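Local structure of IMC sub-compartment protein ISP3 (Toxoplasma gondii, 4CHJ) at residues V30-E33 with A34-W38; M39-E43 with A44-M48. The protein is an inner membrane complex sub-compartment protein with a pleckstrin homology fold, probably contributing to parasite replication, as its family is critical for that process. All blocks are in the same frame, centred on the assembly; numbering follows the deposited sequence.

Interaction 1: residues V30-E33 with A34-W38; sequences VSKE and AFDNW
Ser-31 caps the start of helix 32-44 with its hydroxyl: OG accepts the backbone N-H of Ala-34 at 2.6 Å, a fairly straight bond at 159°. With chi1 at 90°, OG stands between the backbone N and the carbonyl carbon of its own residue, on the side facing this N-H. Just before the cap, Val-30 turns its CG2 branch, anti to the backbone N, onto CB of Ala-34 at 3.9 Å, a small apolar touch on the same residue that the cap engages. Ser-31 occupies the N-cap position of a helix that, in this pleckstrin homology fold, precedes strand 46-51. Three backbone bonds one turn long follow, the first from Phe-35 N to Ser-31 O at 3.0 Å. At the exposed surface, Lys-32 and Asp-36 form an i to i+4 salt bridge, whose NZ to OD2 bond is weak at 3.2 Å; the lysine chain, bent at chi2 and chi3, crosses the carboxylate at a slant. Glu-33 brings a second carboxylate near the same oxygen, OE1 lying 3.9 Å from OD2 of Asp-36 with the two planes 85° apart, so the lysine probably offsets some of the like charge. Toward helix 131-149, Val-30 rests on Cys-136 and Phe-35 on Phe-140.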
# COMPACT_ATOMS: atom_id res chain seq x y z
N VAL A 30 1.28 -1.64 14.99
CA VAL A 30 0.23 -2.57 14.73
C VAL A 30 0.62 -3.92 15.29
O VAL A 30 1.81 -4.30 15.26
CB VAL A 30 -0.09 -2.66 13.22
CG1 VAL A 30 0.97 -3.47 12.48
CG2 VAL A 30 -1.47 -3.26 13.02
N SER A 31 -0.36 -4.64 15.83
CA SER A 31 -0.13 -5.92 16.45
C SER A 31 0.32 -6.91 15.39
O SER A 31 -0.05 -6.78 14.20
CB SER A 31 -1.39 -6.44 17.10
OG SER A 31 -2.11 -7.21 16.16
N LYS A 32 1.12 -7.88 15.82
CA LYS A 32 1.55 -8.99 14.99
C LYS A 32 0.36 -9.83 14.55
O LYS A 32 0.32 -10.33 13.44
CB LYS A 32 2.56 -9.85 15.74
CG LYS A 32 3.34 -10.81 14.86
CD LYS A 32 2.78 -12.22 14.97
CE LYS A 32 3.86 -13.27 14.80
NZ LYS A 32 3.35 -14.64 15.03
N GLU A 33 -0.59 -10.02 15.45
CA GLU A 33 -1.78 -10.79 15.11
C GLU A 33 -2.56 -10.10 14.02
O GLU A 33 -3.07 -10.75 13.11
CB GLU A 33 -2.68 -10.97 16.33
CG GLU A 33 -2.15 -11.97 17.35
CD GLU A 33 -2.21 -13.40 16.85
OE1 GLU A 33 -1.23 -13.85 16.23
OE2 GLU A 33 -3.23 -14.07 17.09
N ALA A 34 -2.67 -8.78 14.11
CA ALA A 34 -3.36 -8.02 13.10
C ALA A 34 -2.65 -8.11 11.76
O ALA A 34 -3.29 -8.36 10.75
CB ALA A 34 -3.49 -6.57 13.52
N PHE A 35 -1.34 -7.97 11.77
CA PHE A 35 -0.55 -8.14 10.53
C PHE A 35 -0.72 -9.52 9.91
O PHE A 35 -0.85 -9.65 8.68
CB PHE A 35 0.95 -7.85 10.75
CG PHE A 35 1.75 -7.90 9.48
CD1 PHE A 35 1.78 -6.82 8.62
CD2 PHE A 35 2.36 -9.07 9.09
CE1 PHE A 35 2.44 -6.89 7.41
CE2 PHE A 35 3.04 -9.14 7.89
CZ PHE A 35 3.08 -8.06 7.04
N ASP A 36 -0.70 -10.55 10.76
CA ASP A 36 -0.77 -11.94 10.30
C ASP A 36 -2.11 -12.22 9.63
O ASP A 36 -2.18 -12.92 8.60
CB ASP A 36 -0.59 -12.91 11.47
CG ASP A 36 0.83 -13.01 11.95
OD1 ASP A 36 1.75 -12.54 11.24
OD2 ASP A 36 1.03 -13.56 13.05
N ASN A 37 -3.18 -11.71 10.24
CA ASN A 37 -4.51 -11.73 9.61
C ASN A 37 -4.56 -10.95 8.27
O ASN A 37 -4.92 -11.50 7.23
CB ASN A 37 -5.55 -11.16 10.57
CG ASN A 37 -6.95 -11.17 9.98
OD1 ASN A 37 -7.48 -12.23 9.63
ND2 ASN A 37 -7.55 -9.99 9.83
N TRP A 38 -4.20 -9.67 8.31
CA TRP A 38 -4.02 -8.90 7.11
C TRP A 38 -3.29 -9.75 6.05
O TRP A 38 -3.82 -10.01 4.95
CB TRP A 38 -3.27 -7.60 7.41
CG TRP A 38 -3.23 -6.69 6.24
CD1 TRP A 38 -4.20 -5.83 5.84
CD2 TRP A 38 -2.21 -6.63 5.27
NE1 TRP A 38 -3.84 -5.22 4.68
CE2 TRP A 38 -2.61 -5.70 4.30
CE3 TRP A 38 -0.97 -7.26 5.13
CZ2 TRP A 38 -1.81 -5.37 3.21
CZ3 TRP A 38 -0.19 -6.95 4.05
CH2 TRP A 38 -0.61 -6.01 3.09

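Interaction 2: residues M39-E43 with A44-M48; sequences MNRYE and AGDTM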
# COMPACT_ATOMS: atom_id res chain seq x y z
N MET A 39 -2.13 -10.28 6.40
CA MET A 39 -1.29 -10.97 5.42
C MET A 39 -1.99 -12.18 4.81
O MET A 39 -1.84 -12.44 3.62
CB MET A 39 0.02 -11.40 6.06
CG MET A 39 1.05 -11.92 5.07
SD MET A 39 1.73 -10.61 4.04
CE MET A 39 2.50 -11.59 2.75
N ASN A 40 -2.73 -12.92 5.62
CA ASN A 40 -3.45 -14.10 5.15
C ASN A 40 -4.54 -13.77 4.18
O ASN A 40 -4.65 -14.40 3.13
CB ASN A 40 -4.05 -14.87 6.32
CG ASN A 40 -3.06 -15.83 6.95
OD1 ASN A 40 -2.33 -16.55 6.24
ND2 ASN A 40 -3.00 -15.83 8.28
N ARG A 41 -5.37 -12.81 4.55
CA ARG A 41 -6.41 -12.28 3.65
C ARG A 41 -5.93 -11.85 2.27
O ARG A 41 -6.53 -12.23 1.25
CB ARG A 41 -7.10 -11.11 4.31
CG ARG A 41 -8.09 -11.58 5.33
CD ARG A 41 -9.03 -10.49 5.73
NE ARG A 41 -8.39 -9.57 6.67
CZ ARG A 41 -8.28 -8.26 6.48
NH1 ARG A 41 -8.75 -7.69 5.37
NH2 ARG A 41 -7.73 -7.52 7.42
N TYR A 42 -4.86 -11.07 2.22
CA TYR A 42 -4.42 -10.47 0.94
C TYR A 42 -3.55 -11.42 0.12
O TYR A 42 -3.51 -11.32 -1.11
CB TYR A 42 -3.75 -9.11 1.18
CG TYR A 42 -4.80 -8.03 1.42
CD1 TYR A 42 -5.52 -7.49 0.35
CD2 TYR A 42 -5.16 -7.65 2.71
CE1 TYR A 42 -6.53 -6.57 0.56
CE2 TYR A 42 -6.17 -6.72 2.93
CZ TYR A 42 -6.86 -6.18 1.85
OH TYR A 42 -7.85 -5.26 2.06
N GLU A 43 -2.90 -12.37 0.80
CA GLU A 43 -2.30 -13.50 0.10
C GLU A 43 -3.38 -14.33 -0.59
O GLU A 43 -3.19 -14.82 -1.71
CB GLU A 43 -1.50 -14.37 1.07
CG GLU A 43 -0.10 -13.85 1.36
CD GLU A 43 0.69 -14.69 2.36
OE1 GLU A 43 0.06 -15.36 3.22
OE2 GLU A 43 1.94 -14.66 2.30
N ALA A 44 -4.54 -14.44 0.07
CA ALA A 44 -5.72 -15.05 -0.54
C ALA A 44 -6.31 -14.17 -1.64
O ALA A 44 -6.91 -14.66 -2.59
CB ALA A 44 -6.78 -15.33 0.53
N GLY A 45 -6.13 -12.86 -1.50
CA GLY A 45 -6.82 -11.93 -2.37
C GLY A 45 -7.94 -11.28 -1.61
O GLY A 45 -8.86 -11.94 -1.14
N ASP A 46 -7.86 -9.97 -1.44
CA ASP A 46 -8.92 -9.26 -0.73
C ASP A 46 -9.06 -7.83 -1.29
O ASP A 46 -8.21 -7.37 -2.07
CB ASP A 46 -8.65 -9.27 0.78
CG ASP A 46 -9.86 -8.85 1.60
OD1 ASP A 46 -11.00 -9.01 1.12
OD2 ASP A 46 -9.67 -8.35 2.73
N THR A 47 -10.15 -7.18 -0.92
CA THR A 47 -10.67 -6.01 -1.60
C THR A 47 -10.03 -4.75 -1.00
O THR A 47 -9.81 -4.67 0.22
CB THR A 47 -12.21 -5.96 -1.47
OG1 THR A 47 -12.81 -6.76 -2.50
CG2 THR A 47 -12.73 -4.54 -1.58
N MET A 48 -9.67 -3.80 -1.89
CA MET A 48 -9.29 -2.44 -1.50
C MET A 48 -9.66 -1.47 -2.64
O MET A 48 -10.35 -1.86 -3.59
CB MET A 48 -7.81 -2.37 -1.19
CG MET A 48 -6.97 -3.32 -2.03
SD MET A 48 -6.92 -2.82 -3.77
CE MET A 48 -6.00 -1.28 -3.61
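Arg-41 and Tyr-42, on the last turn of helix 32-44, grip Asp-46 as the chain turns into strand 46-51 of the pleckstrin homology fold's beta-sheet; the short segments 39-43 and 46-48 run at 93° to each other. The turn itself is made by backbone: Ala-44 N still gives a helical bond to Asn-40 O, whereas the bond from Gly-45 N to Tyr-42 O is weak, and Gly-45, with phi of 105°, breaks the helix. Its backbone angles would press a side chain against the preceding carbonyl oxygen. Among charged groups, Arg-41 NH1 meets Asp-46 OD2 at 2.9 Å in a salt bridge. The oxygen lies in the guanidinium plane, at its edge, and is met nearly along its C-O axis, and the carboxylate and guanidinium planes are 84° apart; NH2 of the same arginine pairs with Asp-133 of helix 131-149, so one guanidinium links the strand start to that helix. Asp-46 also bonds to its neighbour, OD1 accepting weakly from Thr-47 N. Packing centres on the Tyr-42 ring. CB of Asp-46 sits over one face in a CH-pi contact, 3.6 Å from the centroid and offset toward the rim, while CG of Met-48 comes obliquely to CE1 at 4.2 Å. Leu-62 and the ring of Trp-38 also pack against Tyr-42. At the ring's edge the hydroxyl makes a hydrogen bond: Tyr-42 OH donates to Thr-47 O at 2.8 Å, from above the carbonyl plane, 40° out of it.

Interactions 1 and 2 follow in series along one continuous piece of chain, their centres about 13 Å apart. Both draw on helix 32-44: residues 30-38 form its beginning and residues 39-48 its end and the passage into strand 46-51, a central strand of the seven-stranded antiparallel sheet. Helix 131-149 runs past both sites, receiving Val-30 and Phe-35 from the first and a salt bridge to Asp-133 from the second. Trp-38 of interaction 1 meets the Tyr-42 ring of interaction 2. Together they mark the beginning and end of helix 32-44 and join it to helix 131-149 and the sheet.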